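Local coordinates for protein probable zinc protease (Pseudomonas aeruginosa, PDB 4NNZ) that probably acts as one subunit of a heterodimeric zinc metallopeptidase of the M16 (insulinase) family, at residues A[331-334]-A[335-338]; A[407-411]-A[412-416]. One frame throughout, in Å; residues are numbered along the deposited sequence.

Contact 1: residues A[331-334]-A[335-338]; sequences GLWK and QLDD
Leu-336 and Trp-333 meet one helical turn apart, with CD1 of Leu-336 lying 4.1 Å from CE3 of Trp-333, toward the rim of the indole. The branched side chain crosses the ring at a slant, a van der Waals touch rather than a stack. Chi1 of -61° puts CG of Leu-336 beside its own backbone N, and from there the branch leans back along the helix, CG coming to 3.3 Å from the carbonyl O of Leu-332.

Four successive i to i+4 backbone hydrogen bonds carry the polar part. Gln-335 N gives the longest, 3.3 Å to Gly-331 O, while Asp-337 N gives the shortest, 2.7 Å to Trp-333 O. Leu-336 N to Leu-332 O is the straightest, with an N-H...O angle of 166°; Asp-338 N to Lys-334 O bends to 142°.

The polar ends of Asp-338 and Gln-335 turn to a partner beyond the turn. Asp-338 makes a salt bridge to Arg-286, and the same arginine gives a weak hydrogen bond to OE1 of Gln-335, so two side chains three residues apart converge on Arg-286 of helix 282-288.

The apolar side, with Leu-332, Trp-333 and Leu-336, rests on strand 246-253. This is a regular alpha-helical turn of an amphipathic helix, 325-341, packed against the five-stranded mixed sheet of an M16 alpha/beta domain.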
# COMPACT_ATOMS: atom_id res chain seq x y z
N GLY A 331 -14.04 -13.91 -24.45
CA GLY A 331 -14.62 -15.17 -24.09
C GLY A 331 -14.97 -15.37 -22.64
O GLY A 331 -15.98 -15.92 -22.33
N LEU A 332 -14.11 -14.95 -21.74
CA LEU A 332 -14.41 -15.01 -20.34
C LEU A 332 -15.57 -14.14 -19.94
O LEU A 332 -16.38 -14.54 -19.15
CB LEU A 332 -13.18 -14.65 -19.53
CG LEU A 332 -12.09 -15.69 -19.61
CD1 LEU A 332 -10.76 -15.16 -19.16
CD2 LEU A 332 -12.41 -16.95 -18.85
N TRP A 333 -15.67 -12.94 -20.49
CA TRP A 333 -16.76 -12.07 -20.16
C TRP A 333 -18.06 -12.70 -20.60
O TRP A 333 -19.05 -12.58 -19.94
CB TRP A 333 -16.58 -10.69 -20.76
CG TRP A 333 -15.88 -9.71 -19.89
CD1 TRP A 333 -14.71 -9.13 -20.14
CD2 TRP A 333 -16.32 -9.19 -18.64
NE1 TRP A 333 -14.37 -8.29 -19.15
CE2 TRP A 333 -15.35 -8.31 -18.21
CE3 TRP A 333 -17.44 -9.38 -17.86
CZ2 TRP A 333 -15.46 -7.63 -17.04
CZ3 TRP A 333 -17.53 -8.71 -16.70
CH2 TRP A 333 -16.56 -7.84 -16.29
N LYS A 334 -18.04 -13.39 -21.71
CA LYS A 334 -19.22 -14.03 -22.21
C LYS A 334 -19.72 -15.06 -21.24
O LYS A 334 -20.89 -15.14 -20.98
CB LYS A 334 -18.89 -14.74 -23.50
CG LYS A 334 -19.79 -14.37 -24.64
CD LYS A 334 -19.67 -15.37 -25.77
CE LYS A 334 -20.69 -16.49 -25.67
NZ LYS A 334 -21.43 -16.72 -26.94
N GLN A 335 -18.83 -15.86 -20.72
CA GLN A 335 -19.18 -16.81 -19.70
C GLN A 335 -19.64 -16.19 -18.41
O GLN A 335 -20.52 -16.69 -17.79
CB GLN A 335 -18.02 -17.74 -19.48
CG GLN A 335 -17.62 -18.46 -20.74
CD GLN A 335 -18.79 -19.14 -21.39
OE1 GLN A 335 -19.61 -19.73 -20.72
NE2 GLN A 335 -18.88 -19.06 -22.70
N LEU A 336 -19.02 -15.12 -17.99
CA LEU A 336 -19.49 -14.39 -16.85
C LEU A 336 -20.85 -13.78 -17.07
O LEU A 336 -21.64 -13.77 -16.20
CB LEU A 336 -18.50 -13.33 -16.42
CG LEU A 336 -17.14 -13.86 -16.01
CD1 LEU A 336 -16.09 -12.78 -15.96
CD2 LEU A 336 -17.21 -14.57 -14.70
N ASP A 337 -21.11 -13.27 -18.26
CA ASP A 337 -22.42 -12.74 -18.59
C ASP A 337 -23.51 -13.79 -18.54
O ASP A 337 -24.61 -13.53 -18.11
CB ASP A 337 -22.41 -12.05 -19.94
CG ASP A 337 -21.97 -10.63 -19.84
OD1 ASP A 337 -22.22 -10.00 -18.81
OD2 ASP A 337 -21.34 -10.13 -20.78
N ASP A 338 -23.18 -14.99 -18.95
CA ASP A 338 -24.15 -16.02 -19.00
C ASP A 338 -24.69 -16.26 -17.63
O ASP A 338 -25.85 -16.50 -17.47
CB ASP A 338 -23.52 -17.28 -19.54
CG ASP A 338 -24.45 -18.45 -19.55
OD1 ASP A 338 -25.02 -18.79 -18.52
OD2 ASP A 338 -24.60 -19.09 -20.60

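Contact 2: residues A[407-411]-A[412-416]; sequences RTYFT and PSRLT
The extended side chain of Arg-414 reaches back across the turn to Thr-411, and its NH1 donates to OG1 of Thr-411 at 3.0 Å. The bond is nearly straight, 168° at the hydrogen, and the acceptor lies only 1° out of the guanidinium plane. The same OG1 donates in turn to OG of Ser-413 at 2.8 Å, so one hydroxyl both accepts and gives a hydrogen bond. Chi1 of 71° sets OG1 between the backbone N and the carbonyl carbon of Thr-411, from where it reaches both partners.

The carbonyl O of Thr-408 sits over one guanidinium face, 3.3 Å from NH1 of Arg-414, but the angle is too poor for a hydrogen bond. Tyr-409 comes obliquely, its CD1 3.8 Å from NE of Arg-414, the ring and guanidinium planes almost perpendicular.

Arg-414 N donates to Thr-411 O at 3.0 Å, closing the turn that brings the two side chains together; Leu-415 N to Pro-412 O, 3.2 Å, continues it. Further out, Ser-413 OG is hydrogen-bonded to the Glu-230 carboxylate, which also makes a long, weak ion pair with Arg-414.

Phe-410 leaves helical geometry and centres an inverse gamma turn, Thr-411 N giving a weak hydrogen bond to Tyr-409 O across it; a 3-10 turn at 412-414 follows. Together they form a helix-to-strand connection, leading helix 399-409 into strand 415-422 of the mixed sheet.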
# COMPACT_ATOMS: atom_id res chain seq x y z
N ARG A 407 -24.08 -10.86 -10.81
CA ARG A 407 -24.46 -9.56 -11.27
C ARG A 407 -23.79 -8.48 -10.49
O ARG A 407 -23.48 -7.44 -11.00
CB ARG A 407 -25.94 -9.36 -11.14
CG ARG A 407 -26.77 -10.06 -12.17
CD ARG A 407 -28.19 -10.13 -11.68
NE ARG A 407 -28.79 -8.82 -11.76
CZ ARG A 407 -29.02 -8.21 -12.91
NH1 ARG A 407 -28.71 -8.83 -14.04
NH2 ARG A 407 -29.56 -7.00 -12.93
N THR A 408 -23.69 -8.71 -9.20
CA THR A 408 -23.09 -7.78 -8.31
C THR A 408 -21.61 -7.62 -8.51
O THR A 408 -21.13 -6.53 -8.54
CB THR A 408 -23.40 -8.19 -6.87
OG1 THR A 408 -24.81 -8.33 -6.75
CG2 THR A 408 -22.97 -7.18 -5.90
N TYR A 409 -20.89 -8.71 -8.61
CA TYR A 409 -19.46 -8.65 -8.55
C TYR A 409 -18.65 -8.67 -9.82
O TYR A 409 -17.57 -8.15 -9.84
CB TYR A 409 -18.95 -9.65 -7.54
CG TYR A 409 -19.43 -9.34 -6.18
CD1 TYR A 409 -18.94 -8.28 -5.48
CD2 TYR A 409 -20.40 -10.09 -5.59
CE1 TYR A 409 -19.39 -7.98 -4.23
CE2 TYR A 409 -20.86 -9.81 -4.35
CZ TYR A 409 -20.35 -8.76 -3.67
OH TYR A 409 -20.82 -8.47 -2.44
N PHE A 410 -19.18 -9.26 -10.86
CA PHE A 410 -18.43 -9.32 -12.07
C PHE A 410 -18.65 -8.09 -12.90
O PHE A 410 -19.07 -8.16 -14.00
CB PHE A 410 -18.76 -10.59 -12.82
CG PHE A 410 -18.41 -11.83 -12.07
CD1 PHE A 410 -17.33 -11.84 -11.24
CD2 PHE A 410 -19.17 -12.95 -12.18
CE1 PHE A 410 -17.00 -12.94 -10.52
CE2 PHE A 410 -18.84 -14.07 -11.46
CZ PHE A 410 -17.75 -14.06 -10.63
N THR A 411 -18.30 -6.96 -12.36
CA THR A 411 -18.44 -5.70 -13.01
C THR A 411 -17.08 -5.17 -13.34
O THR A 411 -16.14 -5.46 -12.65
CB THR A 411 -19.13 -4.72 -12.09
OG1 THR A 411 -18.25 -4.35 -11.05
CG2 THR A 411 -20.30 -5.33 -11.48
N PRO A 412 -16.95 -4.37 -14.37
CA PRO A 412 -15.64 -3.86 -14.74
C PRO A 412 -15.09 -2.97 -13.68
O PRO A 412 -13.93 -2.81 -13.61
CB PRO A 412 -15.92 -3.10 -15.99
CG PRO A 412 -17.04 -3.80 -16.60
CD PRO A 412 -17.87 -4.33 -15.50
N SER A 413 -15.94 -2.40 -12.86
CA SER A 413 -15.50 -1.53 -11.80
C SER A 413 -14.74 -2.26 -10.74
O SER A 413 -14.12 -1.66 -9.94
CB SER A 413 -16.65 -0.77 -11.19
OG SER A 413 -17.66 -1.62 -10.77
N ARG A 414 -14.83 -3.57 -10.73
CA ARG A 414 -14.19 -4.35 -9.71
C ARG A 414 -13.03 -5.14 -10.24
O ARG A 414 -12.48 -5.91 -9.55
CB ARG A 414 -15.20 -5.28 -9.09
CG ARG A 414 -16.28 -4.58 -8.33
CD ARG A 414 -17.47 -5.45 -8.13
NE ARG A 414 -18.30 -4.94 -7.07
CZ ARG A 414 -19.27 -4.07 -7.22
NH1 ARG A 414 -19.56 -3.62 -8.40
NH2 ARG A 414 -19.96 -3.67 -6.20
N LEU A 415 -12.68 -4.90 -11.47
CA LEU A 415 -11.75 -5.71 -12.18
C LEU A 415 -10.33 -5.18 -12.25
O LEU A 415 -10.13 -4.04 -12.55
CB LEU A 415 -12.26 -5.90 -13.59
CG LEU A 415 -11.30 -6.50 -14.60
CD1 LEU A 415 -11.16 -7.97 -14.34
CD2 LEU A 415 -11.81 -6.27 -15.98
N THR A 416 -9.37 -6.04 -11.96
CA THR A 416 -7.99 -5.87 -12.31
C THR A 416 -7.66 -6.96 -13.29
O THR A 416 -7.81 -8.10 -13.02
CB THR A 416 -7.07 -6.06 -11.12
OG1 THR A 416 -7.58 -5.39 -9.99
CG2 THR A 416 -5.75 -5.52 -11.39

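Of the two contacts, contact 1 comes first along the chain, closing one turn inside helix 325-341. The chain then runs through helices 346-364, 367-379 and 386-396 before contact 2 closes the bend between helix 399-409 and strand 415-422. The two are in series, neither nested nor crossed, yet their centres lie only 12 Å apart. They touch directly: Leu-336 CD2 packs at 3.6 Å on Phe-410 CD2, and the Trp-333 ring brings CH2 to 3.8 Å from Pro-412 CD. Strand 246-253 contacts both, so the helix and the turn entering strand 415-422 are packed together on the five-stranded sheet.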